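Long-range contact in proteasome protein (Corynebacterium glutamicum ATCC 13032, PDB 2P90), which is of unknown function but belongs to the PAC2 family and may be related to proteasome assembly chaperones: residues Ser159-Val167 / Lys216-Ser224. Sequence-based numbering, arbitrary orientation.
Sequences STDRLKDQV and KLLQSIADS
Leu163 lies against the flank of the 216-224 helical segment that carries Ser220 and Asp223, its CD1 branch entering between these two residues. CG anti to the backbone N (chi1 -171°) carries CD1 onto the helix, where it stands 3.7 Å from Ser220 CB and 3.3 Å from Asp223 OD2, the two side chains of Leu163 and Asp223 crossing at about a right angle. One turn on, the backbones come closest where Ser224 faces Arg162: Ser224 CB abuts Arg162 O at 3.2 Å, and Ser224 CA makes a CA-H...O contact with the same carbonyl oxygen. This is the tight, partly buried half of the interface. Within the helix, Ser220 OG folds back onto Lys216 O, reaching it from the face opposite to that used by Ser220 N; two donors thus grip one carbonyl and the hydroxyl is tied back to the preceding turn of its own helix.

The outer half, on the solvent side with Lys164, Asp165 and the carboxylate of Asp223, is looser and more polar. Asp223 OD2 receives a weak hydrogen bond from Lys164 N (3.5 Å, 144° at the hydrogen), while Asp165 OD2 forms a salt bridge with Lys216 NZ at 3.0 Å. The lysine chain, bent at chi2, chi3 and chi4, brings its ammonium group above the carboxylate plane, 44° out of it. At the other end a water links Ser224 O to Arg162 NH1, weakly on the arginine side; the guanidinium has its stronger partner in Glu133.

The contact thus pins the loop following strand 153-157, outermost in the sheet of this chain, against helix 211-225. Beneath it runs strand 194-202, whose Tyr197 touches Leu163 and Ser220 and hydrogen-bonds Ser224 OG, while Val153 of strand 153-157 packs on Lys216 and Ser220; Leu217 and Leu218 of the same helix reach helix 41-52.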
# COMPACT_ATOMS: atom_id res chain seq x y z
N SER B 159 -27.89 9.54 15.77
CA SER B 159 -29.21 9.38 15.17
C SER B 159 -29.59 7.89 15.14
O SER B 159 -30.39 7.43 14.31
CB SER B 159 -29.23 9.99 13.77
OG SER B 159 -28.20 9.46 12.93
N THR B 160 -28.99 7.14 16.06
CA THR B 160 -29.17 5.71 16.20
C THR B 160 -30.60 5.35 16.64
O THR B 160 -31.10 4.25 16.36
CB THR B 160 -28.13 5.15 17.20
OG1 THR B 160 -28.42 3.78 17.47
CG2 THR B 160 -28.18 5.92 18.55
N ASP B 161 -31.25 6.29 17.33
CA ASP B 161 -32.63 6.18 17.81
C ASP B 161 -33.59 5.78 16.70
O ASP B 161 -34.56 5.11 16.96
CB ASP B 161 -33.05 7.53 18.41
CG ASP B 161 -32.30 8.72 17.77
OD1 ASP B 161 -31.22 9.13 18.29
OD2 ASP B 161 -32.78 9.23 16.72
N ARG B 162 -33.29 6.17 15.47
CA ARG B 162 -34.17 5.89 14.32
C ARG B 162 -34.13 4.43 13.87
O ARG B 162 -34.87 4.05 12.96
CB ARG B 162 -33.80 6.79 13.14
CG ARG B 162 -33.46 8.20 13.53
CD ARG B 162 -33.13 9.02 12.33
NE ARG B 162 -32.86 10.40 12.70
CZ ARG B 162 -32.91 11.41 11.84
NH1 ARG B 162 -33.22 11.18 10.57
NH2 ARG B 162 -32.65 12.64 12.25
N LEU B 163 -33.27 3.63 14.49
CA LEU B 163 -33.23 2.20 14.19
C LEU B 163 -33.80 1.36 15.33
O LEU B 163 -33.13 1.15 16.35
CB LEU B 163 -31.83 1.74 13.82
CG LEU B 163 -31.83 0.30 13.31
CD1 LEU B 163 -32.55 0.24 11.98
CD2 LEU B 163 -30.45 -0.29 13.23
N LYS B 164 -35.02 0.87 15.12
CA LYS B 164 -35.81 0.12 16.10
C LYS B 164 -35.13 -1.19 16.52
O LYS B 164 -34.90 -1.44 17.71
CB LYS B 164 -37.20 -0.14 15.52
CG LYS B 164 -38.29 -0.53 16.51
CD LYS B 164 -39.00 0.71 17.11
CE LYS B 164 -40.39 0.35 17.67
NZ LYS B 164 -40.34 -0.76 18.67
N ASP B 165 -34.81 -2.04 15.55
CA ASP B 165 -34.15 -3.30 15.86
C ASP B 165 -32.64 -3.22 15.68
O ASP B 165 -32.12 -3.10 14.56
CB ASP B 165 -34.74 -4.44 15.02
CG ASP B 165 -34.09 -5.77 15.33
OD1 ASP B 165 -33.83 -6.06 16.53
OD2 ASP B 165 -33.82 -6.53 14.37
N GLN B 166 -31.92 -3.33 16.79
CA GLN B 166 -30.48 -3.17 16.83
C GLN B 166 -29.99 -3.61 18.20
O GLN B 166 -30.12 -2.87 19.18
CB GLN B 166 -30.11 -1.72 16.52
CG GLN B 166 -29.04 -1.13 17.42
CD GLN B 166 -29.45 0.21 18.03
OE1 GLN B 166 -28.61 1.06 18.28
NE2 GLN B 166 -30.75 0.39 18.28
N VAL B 167 -29.43 -4.82 18.24
CA VAL B 167 -28.99 -5.48 19.47
C VAL B 167 -27.63 -4.91 19.94
O VAL B 167 -26.73 -5.65 20.37
CB VAL B 167 -29.03 -7.05 19.28
CG1 VAL B 167 -28.19 -7.80 20.32
CG2 VAL B 167 -30.50 -7.58 19.31
N LYS B 216 -30.23 -7.53 5.81
CA LYS B 216 -30.29 -6.86 7.10
C LYS B 216 -29.87 -5.39 7.01
O LYS B 216 -30.58 -4.52 7.52
CB LYS B 216 -29.48 -7.62 8.15
CG LYS B 216 -29.80 -7.22 9.59
CD LYS B 216 -31.31 -7.30 9.87
CE LYS B 216 -31.77 -6.21 10.84
NZ LYS B 216 -31.62 -6.62 12.27
N LEU B 217 -28.72 -5.09 6.38
CA LEU B 217 -28.30 -3.69 6.22
C LEU B 217 -29.36 -2.88 5.47
O LEU B 217 -29.70 -1.78 5.88
CB LEU B 217 -26.94 -3.54 5.51
CG LEU B 217 -25.64 -3.83 6.25
CD1 LEU B 217 -24.49 -3.84 5.23
CD2 LEU B 217 -25.35 -2.85 7.40
N LEU B 218 -29.91 -3.44 4.40
CA LEU B 218 -30.87 -2.73 3.60
C LEU B 218 -32.19 -2.46 4.36
O LEU B 218 -32.73 -1.34 4.31
CB LEU B 218 -31.09 -3.45 2.27
CG LEU B 218 -29.95 -3.38 1.24
CD1 LEU B 218 -30.35 -4.04 -0.06
CD2 LEU B 218 -29.54 -1.92 0.99
N GLN B 219 -32.70 -3.46 5.09
CA GLN B 219 -33.92 -3.25 5.86
C GLN B 219 -33.69 -2.30 7.04
O GLN B 219 -34.60 -1.58 7.43
CB GLN B 219 -34.68 -4.57 6.19
CG GLN B 219 -34.01 -5.59 7.11
CD GLN B 219 -34.51 -7.05 6.88
OE1 GLN B 219 -35.43 -7.31 6.08
NE2 GLN B 219 -33.89 -8.00 7.58
N SER B 220 -32.47 -2.24 7.56
CA SER B 220 -32.16 -1.24 8.60
C SER B 220 -32.23 0.18 8.03
O SER B 220 -32.68 1.11 8.69
CB SER B 220 -30.80 -1.50 9.24
OG SER B 220 -30.73 -2.83 9.69
N ILE B 221 -31.77 0.32 6.79
CA ILE B 221 -31.83 1.57 6.05
C ILE B 221 -33.27 1.92 5.67
O ILE B 221 -33.71 3.05 5.89
CB ILE B 221 -30.96 1.47 4.79
CG1 ILE B 221 -29.48 1.50 5.16
CG2 ILE B 221 -31.29 2.57 3.79
CD1 ILE B 221 -28.64 0.88 4.09
N ALA B 222 -34.00 0.97 5.08
CA ALA B 222 -35.42 1.18 4.77
C ALA B 222 -36.20 1.66 6.00
O ALA B 222 -36.98 2.61 5.91
CB ALA B 222 -36.04 -0.07 4.16
N ASP B 223 -35.91 1.05 7.15
CA ASP B 223 -36.55 1.33 8.45
C ASP B 223 -36.27 2.76 8.92
O ASP B 223 -37.20 3.49 9.23
CB ASP B 223 -36.10 0.26 9.48
CG ASP B 223 -36.49 0.58 10.95
OD1 ASP B 223 -37.44 1.37 11.20
OD2 ASP B 223 -35.85 -0.01 11.87
N SER B 224 -35.01 3.15 8.96
CA SER B 224 -34.61 4.42 9.60
C SER B 224 -34.63 5.63 8.68
O SER B 224 -34.52 6.77 9.13
CB SER B 224 -33.24 4.26 10.25
OG SER B 224 -32.43 3.39 9.49
O HOH W 1 -32.37 8.99 8.43